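Local structure of beta-1,4-galactanase (Thielavia heterothallica, 1HJS) at residues A[46-51]-A[76-81]; A[87-92]-A[133-138]. The protein hydrolyses beta-1,4-linked galactosidic bonds in type I arabinogalactans, as a family 53 glycoside hydrolase of clan GH-A. One frame throughout, in Å; residues are numbered along the deposited sequence.

Contact 1 (46-51 with 76-81) lies in the wall of the barrel and is buried throughout; contact 2 (87-92 with 133-138) joins two loops that follow strands 75-80 and 129-132, and is partly open to solvent. Strand 75-80 feeds both: it pairs in contact 1, and the loop after it supplies one half of contact 2. Regular main-chain bonds and apolar packing hold the first contact, whereas in the second, side-chain amides bond to backbone carbonyls and a proline packs against charged groups. The two meet at H81, whose ND1 probably takes a hydrogen bond from A87 N, and where D79 lies beside N134, close to the catalytic glutamates.

Contact 1 (A[46-51]-A[76-81]); sequences QRVWVN and VYIDFH. With SO4 (sulfate ion), chain F.
V48 packs its CG2 against I78 CG2, 3.6 Å away, while its CB and CG1 meet the F80 ring at CD1. I78 CG2 in turn sits over the centre of one face of that ring. Just past the C-terminal ends of the two strands, H81 lies alongside W49, the planes turned 56° apart, with W49 NE1 above one face of the imidazole, off toward its rim. R47 CB comes within 3.5 Å of H81 NE2. With CG anti to its carbonyl carbon (chi1 -80°), H81 keeps its ring beside these two residues; ND1 bonds to A87 N and NE2 gives D79 OD2 a weak bond. A leucine in place of H81 would probably leave the A87 amide without this acceptor and D79 without a minor donor. Behind the side chains runs a parallel backbone ladder: Q46 N to Y77 O, D79 N to Q46 O (2.8 Å), V48 N to D79 O (2.8 Å) and a nearly straight H81 N to V48 O (3.1 Å). Farther out, R45 pairs with D79, E297 with R47, and N62 bonds to Q46 NE2. Strands 43-48 and 75-80, linked through helix 59-71, form a beta-alpha-beta unit of the eight-stranded TIM barrel.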
loop_
_atom_site.group_PDB
_atom_site.type_symbol
_atom_site.label_atom_id
_atom_site.label_comp_id
_atom_site.label_asym_id
_atom_site.label_seq_id
_atom_site.Cartn_x
_atom_site.Cartn_y
_atom_site.Cartn_z
ATOM N N GLN A 46 -4.090 -1.871 -4.940
ATOM C CA GLN A 46 -3.563 -2.654 -6.053
ATOM C C GLN A 46 -2.226 -2.099 -6.545
ATOM O O GLN A 46 -2.098 -0.896 -6.796
ATOM C CB GLN A 46 -4.570 -2.647 -7.212
ATOM C CG GLN A 46 -5.959 -3.128 -6.819
ATOM C CD GLN A 46 -6.958 -3.064 -7.962
ATOM O OE1 GLN A 46 -8.141 -3.340 -7.773
ATOM N NE2 GLN A 46 -6.485 -2.700 -9.152
ATOM N N ARG A 47 -1.230 -2.968 -6.683
ATOM C CA ARG A 47 0.072 -2.526 -7.163
ATOM C C ARG A 47 0.072 -2.486 -8.682
ATOM O O ARG A 47 -0.432 -3.397 -9.341
ATOM C CB ARG A 47 1.191 -3.456 -6.667
ATOM C CG ARG A 47 0.957 -4.940 -6.918
ATOM C CD ARG A 47 2.163 -5.774 -6.480
ATOM N NE ARG A 47 1.857 -7.204 -6.451
ATOM C CZ ARG A 47 1.237 -7.820 -5.447
ATOM N NH1 ARG A 47 0.863 -7.139 -4.372
ATOM N NH2 ARG A 47 0.963 -9.118 -5.530
ATOM N N VAL A 48 0.639 -1.418 -9.235
ATOM C CA VAL A 48 0.706 -1.261 -10.678
ATOM C C VAL A 48 2.154 -1.221 -11.138
ATOM O O VAL A 48 2.939 -0.402 -10.669
ATOM C CB VAL A 48 0.017 0.046 -11.132
ATOM C CG1 VAL A 48 0.129 0.194 -12.648
ATOM C CG2 VAL A 48 -1.439 0.045 -10.698
ATOM N N TRP A 49 2.506 -2.122 -12.048
ATOM C CA TRP A 49 3.851 -2.165 -12.598
ATOM C C TRP A 49 3.758 -1.658 -14.036
ATOM O O TRP A 49 2.721 -1.798 -14.687
ATOM C CB TRP A 49 4.415 -3.589 -12.536
ATOM C CG TRP A 49 4.669 -4.056 -11.118
ATOM C CD1 TRP A 49 4.572 -3.305 -9.973
ATOM C CD2 TRP A 49 5.082 -5.364 -10.702
ATOM N NE1 TRP A 49 4.900 -4.070 -8.873
ATOM C CE2 TRP A 49 5.217 -5.334 -9.292
ATOM C CE3 TRP A 49 5.353 -6.559 -11.382
ATOM C CZ2 TRP A 49 5.612 -6.457 -8.550
ATOM C CZ3 TRP A 49 5.746 -7.679 -10.641
ATOM C CH2 TRP A 49 5.871 -7.616 -9.241
ATOM N N VAL A 50 4.842 -1.067 -14.525
ATOM C CA VAL A 50 4.861 -0.486 -15.861
ATOM C C VAL A 50 4.747 -1.475 -17.018
ATOM O O VAL A 50 3.753 -1.456 -17.754
ATOM C CB VAL A 50 6.119 0.387 -16.041
ATOM C CG1 VAL A 50 6.128 1.022 -17.422
ATOM C CG2 VAL A 50 6.149 1.456 -14.954
ATOM N N ASN A 51 5.752 -2.326 -17.193
ATOM C CA ASN A 51 5.736 -3.317 -18.270
ATOM C C ASN A 51 6.225 -4.692 -17.840
ATOM O O ASN A 51 7.172 -5.228 -18.415
ATOM C CB ASN A 51 6.591 -2.845 -19.447
ATOM C CG ASN A 51 5.867 -1.865 -20.335
ATOM O OD1 ASN A 51 4.840 -2.196 -20.932
ATOM N ND2 ASN A 51 6.396 -0.648 -20.435
ATOM N N VAL A 76 -11.029 2.051 -4.910
ATOM C CA VAL A 76 -9.743 1.539 -5.367
ATOM C C VAL A 76 -8.579 2.478 -5.057
ATOM O O VAL A 76 -8.651 3.684 -5.287
ATOM C CB VAL A 76 -9.779 1.254 -6.886
ATOM C CG1 VAL A 76 -8.418 0.749 -7.366
ATOM C CG2 VAL A 76 -10.861 0.222 -7.185
ATOM N N TYR A 77 -7.509 1.893 -4.531
ATOM C CA TYR A 77 -6.289 2.604 -4.169
ATOM C C TYR A 77 -5.213 2.063 -5.110
ATOM O O TYR A 77 -4.801 0.908 -5.005
ATOM C CB TYR A 77 -5.984 2.308 -2.687
ATOM C CG TYR A 77 -4.595 2.605 -2.129
ATOM C CD1 TYR A 77 -3.545 3.059 -2.929
ATOM C CD2 TYR A 77 -4.324 2.346 -0.783
ATOM C CE1 TYR A 77 -2.247 3.236 -2.395
ATOM C CE2 TYR A 77 -3.050 2.515 -0.247
ATOM C CZ TYR A 77 -2.017 2.952 -1.054
ATOM O OH TYR A 77 -0.755 3.040 -0.518
ATOM N N ILE A 78 -4.791 2.896 -6.054
ATOM C CA ILE A 78 -3.768 2.514 -7.021
ATOM C C ILE A 78 -2.378 2.838 -6.479
ATOM O O ILE A 78 -2.089 3.973 -6.112
ATOM C CB ILE A 78 -3.967 3.257 -8.367
ATOM C CG1 ILE A 78 -5.224 2.734 -9.067
ATOM C CG2 ILE A 78 -2.733 3.089 -9.252
ATOM C CD1 ILE A 78 -5.134 1.281 -9.520
ATOM N N ASP A 79 -1.521 1.825 -6.439
ATOM C CA ASP A 79 -0.159 1.982 -5.945
ATOM C C ASP A 79 0.836 1.837 -7.090
ATOM O O ASP A 79 1.188 0.728 -7.477
ATOM C CB ASP A 79 0.108 0.931 -4.858
ATOM C CG ASP A 79 1.559 0.902 -4.394
ATOM O OD1 ASP A 79 2.313 1.856 -4.668
ATOM O OD2 ASP A 79 1.937 -0.088 -3.732
ATOM N N PHE A 80 1.265 2.968 -7.649
ATOM C CA PHE A 80 2.235 2.952 -8.738
ATOM C C PHE A 80 3.615 2.644 -8.185
ATOM O O PHE A 80 4.120 3.391 -7.344
ATOM C CB PHE A 80 2.313 4.318 -9.434
ATOM C CG PHE A 80 1.154 4.621 -10.334
ATOM C CD1 PHE A 80 0.884 3.821 -11.439
ATOM C CD2 PHE A 80 0.352 5.737 -10.097
ATOM C CE1 PHE A 80 -0.169 4.127 -12.303
ATOM C CE2 PHE A 80 -0.711 6.054 -10.960
ATOM C CZ PHE A 80 -0.967 5.248 -12.061
ATOM N N HIS A 81 4.222 1.553 -8.643
ATOM C CA HIS A 81 5.569 1.211 -8.200
ATOM C C HIS A 81 6.599 1.892 -9.101
ATOM O O HIS A 81 7.781 1.965 -8.760
ATOM C CB HIS A 81 5.799 -0.308 -8.234
ATOM C CG HIS A 81 5.229 -1.035 -7.055
ATOM N ND1 HIS A 81 5.868 -2.103 -6.462
ATOM C CD2 HIS A 81 4.081 -0.851 -6.360
ATOM C CE1 HIS A 81 5.138 -2.542 -5.450
ATOM N NE2 HIS A 81 4.049 -1.800 -5.367
HETATM S S SO4 F . 5.875 2.829 -21.228
HETATM O O1 SO4 F . 5.261 3.771 -20.059
HETATM O O2 SO4 F . 6.038 3.706 -22.373
HETATM O O3 SO4 F . 7.000 2.297 -20.829
HETATM O O4 SO4 F . 4.802 1.905 -21.493
#

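Contact 2 (A[87-92]-A[133-138]); sequences ADPAHQ and GNEIRA. With SO4 (sulfate ion), chain I.
The guanidinium of R137 carries P89 CB over the centre of one face, 3.8 Å from CZ, and D180 forms a salt bridge with its NH1. The H91 imidazole is held at its edge: ND1 gives a hydrogen bond in the ring plane to the syn lone pair of D88 OD1 (2.8 Å), and NE2 bonds to a sulfate, probably from the crystallisation liquor. The anti lone pair of the same OD1 takes A90 N, making an Asx turn within the type I turn 88-91. D88 reaches both donors because its CG stands between the backbone N and the carbonyl carbon (chi1 53°).

P89 is where the 87-92 loop presses on 133-138. Its CD lies 3.2 Å from E135 OE1, its CG faces E135 O, and its carbonyl O meets A138 CB at 3.3 Å. Two side-chain amides fasten the backbones: N134 ND2 donates to A87 O (2.8 Å), tilted from the carbonyl plane, and Q92 NE2 to N134 O (3.2 Å), within its own amide plane. Q92, bent at chi2 (-71°), also turns NE2 over the carbonyl plane of D88, whose oxygen receives H91 N from the opposite face. A water joins Q92 OE1 to N134 N.

E135, the proton donor, has OE2 hydrogen-bonded to S212, and N134 beside it packs on the nucleophile, E245. Aliphatic proline carbons against OE1, together with the Q92 NE2 hydrogen bond to N134 O, one residue before E135, are consistent with the 87-92 loop forming one wall beside the acid.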
loop_
_atom_site.group_PDB
_atom_site.type_symbol
_atom_site.label_atom_id
_atom_site.label_comp_id
_atom_site.label_asym_id
_atom_site.label_seq_id
_atom_site.Cartn_x
_atom_site.Cartn_y
_atom_site.Cartn_z
ATOM N N ALA A 87 8.924 -2.712 -6.099
ATOM C CA ALA A 87 9.660 -1.525 -5.693
ATOM C C ALA A 87 9.624 -1.444 -4.169
ATOM O O ALA A 87 8.562 -1.547 -3.558
ATOM C CB ALA A 87 9.035 -0.265 -6.305
ATOM N N ASP A 88 10.796 -1.289 -3.564
ATOM C CA ASP A 88 10.911 -1.165 -2.114
ATOM C C ASP A 88 12.174 -0.349 -1.813
ATOM O O ASP A 88 12.855 0.096 -2.736
ATOM C CB ASP A 88 10.952 -2.554 -1.448
ATOM C CG ASP A 88 12.019 -3.457 -2.025
ATOM O OD1 ASP A 88 13.191 -3.039 -2.099
ATOM O OD2 ASP A 88 11.679 -4.601 -2.399
ATOM N N PRO A 89 12.500 -0.128 -0.529
ATOM C CA PRO A 89 13.699 0.659 -0.211
ATOM C C PRO A 89 15.019 0.128 -0.770
ATOM O O PRO A 89 16.003 0.862 -0.837
ATOM C CB PRO A 89 13.699 0.691 1.318
ATOM C CG PRO A 89 12.233 0.627 1.652
ATOM C CD PRO A 89 11.746 -0.446 0.696
ATOM N N ALA A 90 15.045 -1.141 -1.160
ATOM C CA ALA A 90 16.267 -1.732 -1.698
ATOM C C ALA A 90 16.189 -1.973 -3.199
ATOM O O ALA A 90 17.155 -2.447 -3.802
ATOM C CB ALA A 90 16.573 -3.048 -0.982
ATOM N N HIS A 91 15.046 -1.652 -3.800
ATOM C CA HIS A 91 14.860 -1.847 -5.238
ATOM C C HIS A 91 13.890 -0.836 -5.837
ATOM O O HIS A 91 12.713 -0.830 -5.501
ATOM C CB HIS A 91 14.299 -3.244 -5.544
ATOM C CG HIS A 91 15.039 -4.366 -4.887
ATOM N ND1 HIS A 91 14.896 -4.669 -3.550
ATOM C CD2 HIS A 91 15.933 -5.254 -5.382
ATOM C CE1 HIS A 91 15.671 -5.695 -3.248
ATOM N NE2 HIS A 91 16.311 -6.070 -4.342
ATOM N N GLN A 92 14.388 0.017 -6.722
ATOM C CA GLN A 92 13.553 1.003 -7.406
ATOM C C GLN A 92 14.094 0.973 -8.831
ATOM O O GLN A 92 14.616 1.960 -9.354
ATOM C CB GLN A 92 13.718 2.399 -6.788
ATOM C CG GLN A 92 13.183 2.549 -5.355
ATOM C CD GLN A 92 11.660 2.533 -5.263
ATOM O OE1 GLN A 92 10.963 2.995 -6.170
ATOM N NE2 GLN A 92 11.139 2.028 -4.149
ATOM N N GLY A 133 4.521 6.092 -6.137
ATOM C CA GLY A 133 5.668 5.323 -5.700
ATOM C C GLY A 133 5.295 4.391 -4.555
ATOM O O GLY A 133 4.294 4.602 -3.870
ATOM N N ASN A 134 6.101 3.355 -4.349
ATOM C CA ASN A 134 5.864 2.402 -3.269
ATOM C C ASN A 134 7.117 2.365 -2.403
ATOM O O ASN A 134 8.201 2.041 -2.894
ATOM C CB ASN A 134 5.590 1.003 -3.832
ATOM C CG ASN A 134 5.229 -0.002 -2.744
ATOM O OD1 ASN A 134 4.092 -0.044 -2.269
ATOM N ND2 ASN A 134 6.201 -0.805 -2.336
ATOM N N GLU A 135 6.961 2.700 -1.124
ATOM C CA GLU A 135 8.072 2.722 -0.167
ATOM C C GLU A 135 9.300 3.409 -0.759
ATOM O O GLU A 135 10.376 2.818 -0.835
ATOM C CB GLU A 135 8.433 1.298 0.271
ATOM C CG GLU A 135 7.271 0.543 0.913
ATOM C CD GLU A 135 7.705 -0.741 1.596
ATOM O OE1 GLU A 135 8.754 -1.292 1.207
ATOM O OE2 GLU A 135 6.993 -1.209 2.510
ATOM N N ILE A 136 9.136 4.668 -1.155
ATOM C CA ILE A 136 10.231 5.412 -1.770
ATOM C C ILE A 136 11.156 6.091 -0.764
ATOM O O ILE A 136 11.659 7.192 -1.005
ATOM C CB ILE A 136 9.683 6.461 -2.766
ATOM C CG1 ILE A 136 8.696 7.403 -2.069
ATOM C CG2 ILE A 136 8.999 5.752 -3.930
ATOM C CD1 ILE A 136 8.206 8.541 -2.967
ATOM N N ARG A 137 11.393 5.409 0.356
ATOM C CA ARG A 137 12.254 5.915 1.425
ATOM C C ARG A 137 13.703 6.115 0.970
ATOM O O ARG A 137 14.442 6.921 1.545
ATOM C CB ARG A 137 12.222 4.943 2.599
ATOM C CG ARG A 137 12.955 5.419 3.831
ATOM C CD ARG A 137 13.421 4.207 4.620
ATOM N NE ARG A 137 14.696 3.713 4.131
ATOM C CZ ARG A 137 15.140 2.471 4.298
ATOM N NH1 ARG A 137 14.405 1.568 4.936
ATOM N NH2 ARG A 137 16.341 2.142 3.850
ATOM N N ALA A 138 14.118 5.361 -0.040
ATOM C CA ALA A 138 15.469 5.497 -0.576
ATOM C C ALA A 138 15.356 6.080 -1.985
ATOM O O ALA A 138 16.256 5.938 -2.812
ATOM C CB ALA A 138 16.170 4.140 -0.606
HETATM S S SO4 I . 20.082 -7.242 -3.308
HETATM O O1 SO4 I . 18.472 -7.236 -3.465
HETATM O O2 SO4 I . 20.405 -5.948 -2.749
HETATM O O3 SO4 I . 20.460 -8.238 -2.545
HETATM O O4 SO4 I . 20.533 -7.294 -4.671
HETATM O O HOH W 1 8.108 3.234 -6.295
#